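PDB 1WZO: HpcE from Thermus thermophilus, which probably catalyses isomerisation of 2-hydroxyhepta-2,4-diene-1,7-dioate in aromatic-compound degradation, as a member of the fumarylacetoacetate hydrolase family. Local coordinates for residues 39-50 with 69-80; 164-172 with 183-192. All coordinates share one frame; numbering follows the deposited sequence. Where two conformers were deposited one is given.

Interaction 1. Residues 39-50 with 69-80; sequences LPFTPGKILGVA and ALFWKPNTSLLP
The carbonyl oxygen of F71 takes one hydrogen bond and one weaker CA-H...O contact from residues 46-50. G48 N donates to F71 O at 2.7 Å, and L47 CA brings the CA-H...O contact to the same oxygen. F71 N returns a bond to G48 O at 3.0 Å. G48 and F71 are therefore a hydrogen-bonded antiparallel pair. The F71 ring turns back over this pair because its CG sits between the backbone N and the carbonyl carbon (chi1 66°). One ring face rests on G48 CA, a CH-pi contact of 3.9 Å to the ring centroid. G48 has no side chain, so the ring can lie this close to the backbone. A50 N and K73 CD lie at the ring edge, in its plane. On the other sheet face, V49 and L70 lie side by side and point the same way, with V49 CG2 3.9 Å from L70 CD2. Both pack on helix 192-200.

Beyond the paired part, N75, after strand 69-73, donates through ND2 to G44 O, before strand 46-50, at 2.9 Å. The oxygen lies in the amide plane of N75, and the C=O...N angle is 170°. Water 1 donates to N75 OD1 and to P43 O, so both ends of the amide are tied to residues 43-44. The L78 methyls meet two tips: CD1 reaches P43 CG at 3.6 Å and CD2 reaches I46 CD1 at 3.8 Å. W72 stacks on W72 of the second subunit. The arrangement is an antiparallel strand pair in the beta-rich fumarylacetoacetate hydrolase fold, placed at a subunit interface.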
loop_
_atom_site.group_PDB
_atom_site.type_symbol
_atom_site.label_atom_id
_atom_site.label_comp_id
_atom_site.label_asym_id
_atom_site.label_seq_id
_atom_site.Cartn_x
_atom_site.Cartn_y
_atom_site.Cartn_z
ATOM N N LEU B 39 -2.664 -13.196 8.755
ATOM C CA LEU B 39 -3.839 -12.437 9.152
ATOM C C LEU B 39 -4.841 -12.632 8.008
ATOM O O LEU B 39 -4.455 -12.672 6.838
ATOM C CB LEU B 39 -3.489 -10.951 9.301
ATOM C CG LEU B 39 -2.491 -10.594 10.405
ATOM C CD1 LEU B 39 -2.088 -9.121 10.279
ATOM C CD2 LEU B 39 -3.119 -10.863 11.765
ATOM N N PRO B 40 -6.136 -12.772 8.328
ATOM C CA PRO B 40 -7.151 -12.965 7.286
ATOM C C PRO B 40 -7.304 -11.793 6.319
ATOM O O PRO B 40 -7.911 -11.930 5.262
ATOM C CB PRO B 40 -8.426 -13.245 8.090
ATOM C CG PRO B 40 -8.177 -12.550 9.394
ATOM C CD PRO B 40 -6.733 -12.888 9.669
ATOM N N PHE B 41 -6.746 -10.645 6.684
ATOM C CA PHE B 41 -6.800 -9.453 5.846
ATOM C C PHE B 41 -5.804 -8.463 6.432
ATOM O O PHE B 41 -5.228 -8.714 7.492
ATOM C CB PHE B 41 -8.225 -8.864 5.838
ATOM C CG PHE B 41 -8.691 -8.370 7.184
ATOM C CD1 PHE B 41 -8.484 -7.046 7.566
ATOM C CD2 PHE B 41 -9.294 -9.239 8.089
ATOM C CE1 PHE B 41 -8.871 -6.597 8.835
ATOM C CE2 PHE B 41 -9.683 -8.799 9.360
ATOM C CZ PHE B 41 -9.469 -7.477 9.730
ATOM N N THR B 42 -5.571 -7.356 5.740
ATOM C CA THR B 42 -4.641 -6.355 6.243
ATOM C C THR B 42 -5.447 -5.231 6.883
ATOM O O THR B 42 -6.088 -4.437 6.194
ATOM C CB THR B 42 -3.757 -5.793 5.111
ATOM O OG1 THR B 42 -3.010 -6.865 4.528
ATOM C CG2 THR B 42 -2.778 -4.754 5.656
ATOM N N PRO B 43 -5.435 -5.160 8.221
ATOM C CA PRO B 43 -6.179 -4.124 8.941
ATOM C C PRO B 43 -5.683 -2.708 8.683
ATOM O O PRO B 43 -4.493 -2.486 8.439
ATOM C CB PRO B 43 -5.993 -4.514 10.410
ATOM C CG PRO B 43 -5.707 -5.978 10.368
ATOM C CD PRO B 43 -4.815 -6.108 9.163
ATOM N N GLY B 44 -6.616 -1.761 8.714
ATOM C CA GLY B 44 -6.271 -0.365 8.570
ATOM C C GLY B 44 -6.043 0.014 10.025
ATOM O O GLY B 44 -5.251 -0.640 10.704
ATOM N N LYS B 45 -6.742 1.026 10.524
ATOM C CA LYS B 45 -6.583 1.415 11.917
ATOM C C LYS B 45 -7.473 0.561 12.809
ATOM O O LYS B 45 -8.562 0.139 12.408
ATOM C CB LYS B 45 -6.898 2.901 12.114
ATOM C CG LYS B 45 -8.216 3.373 11.520
ATOM C CD LYS B 45 -8.413 4.870 11.803
ATOM C CE LYS B 45 -9.685 5.423 11.144
ATOM N NZ LYS B 45 -9.628 5.349 9.653
ATOM N N ILE B 46 -6.996 0.329 14.028
ATOM C CA ILE B 46 -7.684 -0.496 15.006
ATOM C C ILE B 46 -7.985 0.273 16.281
ATOM O O ILE B 46 -7.069 0.800 16.924
ATOM C CB ILE B 46 -6.802 -1.707 15.389
ATOM C CG1 ILE B 46 -6.343 -2.442 14.123
ATOM C CG2 ILE B 46 -7.574 -2.650 16.318
ATOM C CD1 ILE B 46 -5.173 -3.405 14.360
ATOM N N LEU B 47 -9.263 0.332 16.651
ATOM C CA LEU B 47 -9.676 0.998 17.881
ATOM C C LEU B 47 -10.346 -0.008 18.798
ATOM O O LEU B 47 -11.079 -0.879 18.338
ATOM C CB LEU B 47 -10.674 2.124 17.606
ATOM C CG LEU B 47 -10.193 3.348 16.828
ATOM C CD1 LEU B 47 -10.290 3.063 15.340
ATOM C CD2 LEU B 47 -11.059 4.554 17.181
ATOM N N GLY B 48 -10.097 0.121 20.096
ATOM C CA GLY B 48 -10.711 -0.773 21.061
ATOM C C GLY B 48 -11.519 0.066 22.033
ATOM O O GLY B 48 -11.411 1.299 22.034
ATOM N N VAL B 49 -12.342 -0.585 22.852
ATOM C CA VAL B 49 -13.149 0.130 23.834
ATOM C C VAL B 49 -12.882 -0.516 25.177
ATOM O O VAL B 49 -12.957 -1.733 25.310
ATOM C CB VAL B 49 -14.655 0.025 23.515
ATOM C CG1 VAL B 49 -15.454 0.960 24.413
ATOM C CG2 VAL B 49 -14.895 0.360 22.061
ATOM N N ALA B 50 -12.552 0.297 26.173
ATOM C CA ALA B 50 -12.275 -0.228 27.499
ATOM C C ALA B 50 -13.564 -0.213 28.312
ATOM O O ALA B 50 -14.483 0.549 28.013
ATOM C CB ALA B 50 -11.211 0.622 28.190
ATOM N N ALA B 69 -14.912 4.527 26.116
ATOM C CA ALA B 69 -13.511 4.803 26.438
ATOM C C ALA B 69 -12.649 4.149 25.357
ATOM O O ALA B 69 -12.176 3.026 25.519
ATOM C CB ALA B 69 -13.172 4.228 27.807
ATOM N N LEU B 70 -12.440 4.876 24.265
ATOM C CA LEU B 70 -11.682 4.384 23.119
ATOM C C LEU B 70 -10.165 4.433 23.264
ATOM O O LEU B 70 -9.617 5.343 23.896
ATOM C CB LEU B 70 -12.062 5.191 21.875
ATOM C CG LEU B 70 -13.525 5.361 21.464
ATOM C CD1 LEU B 70 -13.605 6.387 20.345
ATOM C CD2 LEU B 70 -14.096 4.025 21.005
ATOM N N PHE B 71 -9.493 3.451 22.668
ATOM C CA PHE B 71 -8.038 3.397 22.667
ATOM C C PHE B 71 -7.550 2.760 21.371
ATOM O O PHE B 71 -8.318 2.139 20.632
ATOM C CB PHE B 71 -7.480 2.638 23.875
ATOM C CG PHE B 71 -7.809 1.176 23.892
ATOM C CD1 PHE B 71 -8.984 0.720 24.477
ATOM C CD2 PHE B 71 -6.927 0.248 23.343
ATOM C CE1 PHE B 71 -9.275 -0.642 24.518
ATOM C CE2 PHE B 71 -7.213 -1.111 23.382
ATOM C CZ PHE B 71 -8.391 -1.554 23.973
ATOM N N TRP B 72 -6.256 2.900 21.117
ATOM C CA TRP B 72 -5.643 2.406 19.895
ATOM C C TRP B 72 -4.742 1.189 20.067
ATOM O O TRP B 72 -4.134 1.002 21.114
ATOM C CB TRP B 72 -4.839 3.563 19.284
ATOM C CG TRP B 72 -3.910 3.220 18.151
ATOM C CD1 TRP B 72 -4.259 2.855 16.882
ATOM C CD2 TRP B 72 -2.484 3.335 18.157
ATOM N NE1 TRP B 72 -3.139 2.746 16.095
ATOM C CE2 TRP B 72 -2.035 3.036 16.854
ATOM C CE3 TRP B 72 -1.540 3.668 19.139
ATOM C CZ2 TRP B 72 -0.681 3.061 16.503
ATOM C CZ3 TRP B 72 -0.194 3.694 18.791
ATOM C CH2 TRP B 72 0.222 3.393 17.481
ATOM N N LYS B 73 -4.686 0.354 19.030
ATOM C CA LYS B 73 -3.802 -0.806 19.000
ATOM C C LYS B 73 -3.038 -0.650 17.680
ATOM O O LYS B 73 -3.645 -0.600 16.606
ATOM C CB LYS B 73 -4.578 -2.134 18.994
ATOM C CG LYS B 73 -5.288 -2.493 20.302
ATOM C CD LYS B 73 -4.351 -3.015 21.412
ATOM C CE LYS B 73 -3.901 -4.464 21.183
ATOM N NZ LYS B 73 -3.401 -5.123 22.452
ATOM N N PRO B 74 -1.701 -0.547 17.742
ATOM C CA PRO B 74 -0.876 -0.395 16.539
ATOM C C PRO B 74 -0.878 -1.642 15.670
ATOM O O PRO B 74 -1.016 -2.753 16.175
ATOM C CB PRO B 74 0.510 -0.095 17.106
ATOM C CG PRO B 74 0.518 -0.870 18.369
ATOM C CD PRO B 74 -0.857 -0.598 18.949
ATOM N N ASN B 75 -0.718 -1.459 14.364
ATOM C CA ASN B 75 -0.691 -2.595 13.457
ATOM C C ASN B 75 0.485 -3.510 13.805
ATOM O O ASN B 75 0.458 -4.703 13.500
ATOM C CB ASN B 75 -0.603 -2.117 12.004
ATOM C CG ASN B 75 -1.932 -1.557 11.483
ATOM O OD1 ASN B 75 -1.977 -0.903 10.440
ATOM N ND2 ASN B 75 -3.014 -1.823 12.201
ATOM N N THR B 76 1.508 -2.964 14.463
ATOM C CA THR B 76 2.653 -3.780 14.849
ATOM C C THR B 76 2.335 -4.758 15.988
ATOM O O THR B 76 3.146 -5.623 16.310
ATOM C CB THR B 76 3.887 -2.911 15.235
ATOM O OG1 THR B 76 3.455 -1.758 15.963
ATOM C CG2 THR B 76 4.647 -2.466 13.980
ATOM N N SER B 77 1.163 -4.620 16.607
ATOM C CA SER B 77 0.772 -5.561 17.652
ATOM C C SER B 77 0.128 -6.789 16.995
ATOM O O SER B 77 0.052 -7.856 17.597
ATOM C CB SER B 77 -0.232 -4.938 18.639
ATOM O OG SER B 77 -1.395 -4.459 17.992
ATOM N N LEU B 78 -0.332 -6.633 15.756
ATOM C CA LEU B 78 -0.997 -7.733 15.051
ATOM C C LEU B 78 -0.179 -9.015 14.956
ATOM O O LEU B 78 1.022 -8.999 14.666
ATOM C CB LEU B 78 -1.423 -7.285 13.650
ATOM C CG LEU B 78 -2.577 -6.276 13.604
ATOM C CD1 LEU B 78 -2.621 -5.605 12.236
ATOM C CD2 LEU B 78 -3.899 -6.988 13.908
ATOM N N LEU B 79 -0.853 -10.136 15.202
ATOM C CA LEU B 79 -0.219 -11.442 15.158
ATOM C C LEU B 79 -1.218 -12.451 14.599
ATOM O O LEU B 79 -2.386 -12.439 14.968
ATOM C CB LEU B 79 0.199 -11.863 16.569
ATOM C CG LEU B 79 1.033 -13.143 16.684
ATOM C CD1 LEU B 79 2.456 -12.891 16.175
ATOM C CD2 LEU B 79 1.064 -13.590 18.153
ATOM N N PRO B 80 -0.767 -13.341 13.707
ATOM C CA PRO B 80 -1.692 -14.326 13.145
ATOM C C PRO B 80 -1.937 -15.523 14.054
ATOM O O PRO B 80 -1.220 -15.747 15.035
ATOM C CB PRO B 80 -0.996 -14.743 11.857
ATOM C CG PRO B 80 0.440 -14.752 12.283
ATOM C CD PRO B 80 0.557 -13.447 13.066
HETATM O O HOH W 1 -2.900 -0.369 7.859
HETATM O O HOH W 2 -3.945 0.317 14.118
HETATM O O HOH W 3 -16.213 2.479 27.605
#

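Interaction 2. Residues 164-172 with 183-192; sequences EDPQDLWLR and GHTSRMLYSV
T185 points into residues 164-172, and each atom of its side chain finds a partner there. CB lies 3.2 Å from P166 O. OG1 donates to P166 O at 2.6 Å and accepts from L169 N at 2.9 Å. CG2 lies near L169 O and meets L171 CD2 at 3.9 Å, the two side chains crossing at about a right angle. T185 OG1 falls between the backbone N and the carbonyl carbon (T185 chi1 65°), which turns it to the D165-D168 beta turn and leaves CG2 for L171. T185 N donates to L169 O at 2.8 Å, almost in line with the C=O bond. The same carbonyl oxygen sits over the centre of one face of the H184 ring.

Q167 reaches the other end of residues 183-192. Its chain bends at chi2 (-55°), bringing the amide beside S191 and V192. OE1 accepts from V192 N at 2.8 Å, with an N-H...O angle of 173°. NE2 makes a weak bond to M188 SD at 3.5 Å. An Asx turn is nested in the D165-D168 beta turn: D165 OD1 accepts from Q167 N.

Beyond the turn, L171 and G183 exchange two backbone bonds in the hairpin of strands 170-175 and 178-184. P166, L169 and V192 pack on strand 94-104. Most of the polar links here join uncharged groups. The hydroxyl of T185 both gives and receives a bond, which fixes its rotation. Together with the Q167 amide, it supplies side-chain partners to backbone groups at the turn and at the start of helix 192-200.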
loop_
_atom_site.group_PDB
_atom_site.type_symbol
_atom_site.label_atom_id
_atom_site.label_comp_id
_atom_site.label_asym_id
_atom_site.label_seq_id
_atom_site.Cartn_x
_atom_site.Cartn_y
_atom_site.Cartn_z
ATOM N N GLU B 164 -25.501 -13.364 12.213
ATOM C CA GLU B 164 -26.776 -12.685 12.048
ATOM C C GLU B 164 -26.963 -11.550 13.053
ATOM O O GLU B 164 -27.603 -10.548 12.744
ATOM C CB GLU B 164 -27.922 -13.697 12.149
ATOM C CG GLU B 164 -27.737 -14.753 13.229
ATOM C CD GLU B 164 -28.786 -15.849 13.155
ATOM O OE1 GLU B 164 -29.987 -15.549 13.348
ATOM O OE2 GLU B 164 -28.410 -17.013 12.898
ATOM N N ASP B 165 -26.402 -11.711 14.247
ATOM C CA ASP B 165 -26.494 -10.690 15.288
ATOM C C ASP B 165 -25.238 -10.719 16.160
ATOM O O ASP B 165 -25.033 -11.641 16.946
ATOM C CB ASP B 165 -27.742 -10.917 16.150
ATOM C CG ASP B 165 -27.861 -9.916 17.285
ATOM O OD1 ASP B 165 -27.199 -8.855 17.228
ATOM O OD2 ASP B 165 -28.631 -10.183 18.232
ATOM N N PRO B 166 -24.381 -9.692 16.034
ATOM C CA PRO B 166 -23.146 -9.623 16.817
ATOM C C PRO B 166 -23.359 -9.497 18.322
ATOM O O PRO B 166 -22.441 -9.744 19.098
ATOM C CB PRO B 166 -22.434 -8.405 16.224
ATOM C CG PRO B 166 -23.582 -7.507 15.870
ATOM C CD PRO B 166 -24.540 -8.483 15.204
ATOM N N GLN B 167 -24.565 -9.109 18.732
ATOM C CA GLN B 167 -24.882 -8.956 20.151
ATOM C C GLN B 167 -25.438 -10.253 20.736
ATOM O O GLN B 167 -25.941 -10.273 21.863
ATOM C CB GLN B 167 -25.906 -7.830 20.354
ATOM C CG GLN B 167 -25.552 -6.523 19.648
ATOM C CD GLN B 167 -24.169 -5.996 20.018
ATOM O OE1 GLN B 167 -23.520 -5.326 19.213
ATOM N NE2 GLN B 167 -23.721 -6.284 21.233
ATOM N N ASP B 168 -25.335 -11.338 19.977
ATOM C CA ASP B 168 -25.839 -12.633 20.435
ATOM C C ASP B 168 -24.838 -13.756 20.127
ATOM O O ASP B 168 -25.142 -14.694 19.388
ATOM C CB ASP B 168 -27.190 -12.905 19.761
ATOM C CG ASP B 168 -27.902 -14.115 20.327
ATOM O OD1 ASP B 168 -28.025 -14.217 21.565
ATOM O OD2 ASP B 168 -28.352 -14.958 19.524
ATOM N N LEU B 169 -23.641 -13.649 20.701
ATOM C CA LEU B 169 -22.583 -14.638 20.493
ATOM C C LEU B 169 -21.884 -14.961 21.810
ATOM O O LEU B 169 -21.637 -14.064 22.616
ATOM C CB LEU B 169 -21.538 -14.103 19.500
ATOM C CG LEU B 169 -21.966 -13.654 18.103
ATOM C CD1 LEU B 169 -20.783 -12.998 17.392
ATOM C CD2 LEU B 169 -22.465 -14.842 17.303
ATOM N N TRP B 170 -21.569 -16.233 22.046
ATOM C CA TRP B 170 -20.864 -16.577 23.271
ATOM C C TRP B 170 -19.362 -16.395 23.065
ATOM O O TRP B 170 -18.866 -16.489 21.938
ATOM C CB TRP B 170 -21.158 -18.016 23.733
ATOM C CG TRP B 170 -20.971 -19.119 22.714
ATOM C CD1 TRP B 170 -21.962 -19.833 22.101
ATOM C CD2 TRP B 170 -19.730 -19.682 22.252
ATOM N NE1 TRP B 170 -21.419 -20.805 21.294
ATOM C CE2 TRP B 170 -20.053 -20.735 21.367
ATOM C CE3 TRP B 170 -18.379 -19.400 22.501
ATOM C CZ2 TRP B 170 -19.075 -21.509 20.730
ATOM C CZ3 TRP B 170 -17.406 -20.170 21.867
ATOM C CH2 TRP B 170 -17.761 -21.211 20.991
ATOM N N LEU B 171 -18.661 -16.110 24.160
ATOM C CA LEU B 171 -17.216 -15.905 24.147
ATOM C C LEU B 171 -16.569 -16.911 25.088
ATOM O O LEU B 171 -17.050 -17.125 26.200
ATOM C CB LEU B 171 -16.869 -14.498 24.640
ATOM C CG LEU B 171 -17.539 -13.309 23.956
ATOM C CD1 LEU B 171 -17.317 -12.057 24.785
ATOM C CD2 LEU B 171 -16.985 -13.142 22.554
ATOM N N ARG B 172 -15.476 -17.518 24.649
ATOM C CA ARG B 172 -14.764 -18.473 25.483
ATOM C C ARG B 172 -13.260 -18.354 25.312
ATOM O O ARG B 172 -12.767 -18.038 24.228
ATOM C CB ARG B 172 -15.204 -19.898 25.149
ATOM C CG ARG B 172 -16.621 -20.192 25.584
ATOM C CD ARG B 172 -17.122 -21.506 25.020
ATOM N NE ARG B 172 -18.540 -21.686 25.323
ATOM C CZ ARG B 172 -19.329 -22.561 24.711
ATOM N NH1 ARG B 172 -18.840 -23.341 23.756
ATOM N NH2 ARG B 172 -20.611 -22.643 25.045
ATOM N N GLY B 183 -18.204 -15.825 28.311
ATOM C CA GLY B 183 -18.907 -14.558 28.286
ATOM C C GLY B 183 -19.890 -14.538 27.139
ATOM O O GLY B 183 -19.981 -15.501 26.380
ATOM N N HIS B 184 -20.625 -13.443 27.001
ATOM C CA HIS B 184 -21.597 -13.333 25.926
ATOM C C HIS B 184 -21.698 -11.886 25.453
ATOM O O HIS B 184 -21.788 -10.964 26.263
ATOM C CB HIS B 184 -22.957 -13.850 26.408
ATOM C CG HIS B 184 -23.884 -14.222 25.295
ATOM N ND1 HIS B 184 -24.748 -13.320 24.712
ATOM C CD2 HIS B 184 -24.034 -15.382 24.613
ATOM C CE1 HIS B 184 -25.388 -13.909 23.718
ATOM N NE2 HIS B 184 -24.972 -15.159 23.636
ATOM N N THR B 185 -21.696 -11.692 24.139
ATOM C CA THR B 185 -21.742 -10.347 23.575
ATOM C C THR B 185 -23.013 -9.558 23.842
ATOM O O THR B 185 -23.072 -8.362 23.553
ATOM C CB THR B 185 -21.477 -10.365 22.052
ATOM O OG1 THR B 185 -22.535 -11.052 21.375
ATOM C CG2 THR B 185 -20.152 -11.064 21.757
ATOM N N SER B 186 -24.028 -10.209 24.398
ATOM C CA SER B 186 -25.275 -9.516 24.692
ATOM C C SER B 186 -25.085 -8.603 25.895
ATOM O O SER B 186 -25.908 -7.726 26.154
ATOM C CB SER B 186 -26.395 -10.523 24.983
ATOM O OG SER B 186 -26.028 -11.385 26.042
ATOM N N ARG B 187 -23.992 -8.810 26.620
ATOM C CA ARG B 187 -23.695 -8.016 27.807
ATOM C C ARG B 187 -22.870 -6.761 27.510
ATOM O O ARG B 187 -22.429 -6.066 28.424
ATOM C CB ARG B 187 -22.988 -8.894 28.838
ATOM C CG ARG B 187 -23.838 -10.086 29.259
ATOM C CD ARG B 187 -23.023 -11.162 29.946
ATOM N NE ARG B 187 -23.818 -12.369 30.154
ATOM C CZ ARG B 187 -23.323 -13.540 30.544
ATOM N NH1 ARG B 187 -22.022 -13.672 30.773
ATOM N NH2 ARG B 187 -24.131 -14.579 30.704
ATOM N N MET B 188 -22.668 -6.477 26.229
ATOM C CA MET B 188 -21.933 -5.279 25.816
ATOM C C MET B 188 -22.693 -4.053 26.314
ATOM O O MET B 188 -23.912 -3.977 26.156
ATOM C CB MET B 188 -21.853 -5.206 24.291
ATOM C CG MET B 188 -20.526 -5.584 23.701
ATOM S SD MET B 188 -20.515 -5.216 21.942
ATOM C CE MET B 188 -19.930 -6.766 21.287
ATOM N N LEU B 189 -21.987 -3.095 26.908
ATOM C CA LEU B 189 -22.648 -1.890 27.397
ATOM C C LEU B 189 -23.050 -1.040 26.203
ATOM O O LEU B 189 -24.175 -0.536 26.131
ATOM C CB LEU B 189 -21.723 -1.122 28.339
ATOM C CG LEU B 189 -21.384 -1.896 29.620
ATOM C CD1 LEU B 189 -20.472 -1.048 30.497
ATOM C CD2 LEU B 189 -22.669 -2.256 30.374
ATOM N N TYR B 190 -22.116 -0.881 25.271
ATOM C CA TYR B 190 -22.364 -0.150 24.035
ATOM C C TYR B 190 -22.296 -1.207 22.941
ATOM O O TYR B 190 -21.313 -1.940 22.845
ATOM C CB TYR B 190 -21.282 0.901 23.765
ATOM C CG TYR B 190 -21.443 2.206 24.513
ATOM C CD1 TYR B 190 -20.814 2.415 25.740
ATOM C CD2 TYR B 190 -22.211 3.241 23.982
ATOM C CE1 TYR B 190 -20.945 3.630 26.417
ATOM C CE2 TYR B 190 -22.348 4.457 24.649
ATOM C CZ TYR B 190 -21.712 4.641 25.863
ATOM O OH TYR B 190 -21.840 5.843 26.516
ATOM N N SER B 191 -23.333 -1.288 22.117
ATOM C CA SER B 191 -23.364 -2.275 21.045
ATOM C C SER B 191 -22.411 -1.902 19.919
ATOM O O SER B 191 -21.901 -0.779 19.862
ATOM C CB SER B 191 -24.773 -2.383 20.472
ATOM O OG SER B 191 -25.146 -1.180 19.822
ATOM N N VAL B 192 -22.176 -2.853 19.023
ATOM C CA VAL B 192 -21.320 -2.615 17.875
ATOM C C VAL B 192 -21.886 -1.415 17.113
ATOM O O VAL B 192 -21.153 -0.495 16.736
ATOM C CB VAL B 192 -21.301 -3.839 16.942
ATOM C CG1 VAL B 192 -20.554 -3.502 15.664
ATOM C CG2 VAL B 192 -20.660 -5.027 17.655
HETATM O O HOH W 4 -26.206 -5.890 23.371
#

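How the interactions relate
Interactions 1 and 2 do not touch. Their centres are 19 Å apart and their nearest atoms about 6 Å. Helix 192-200 connects them. Interaction 2 holds its first residue, V192, while V49 and L70 of interaction 1 pack on L195, F198 and I199 further along. N52, just after residues 39-50, is a second link: it bonds Y190 and is touched by M188. A third route runs through strand 210-212, which pairs with strand 46-50 and with strand 94-104, the strand under P166 and L169. Interaction 1 also faces other subunits, whereas interaction 2 stays within its own chain. No metal or substrate takes part in either contact.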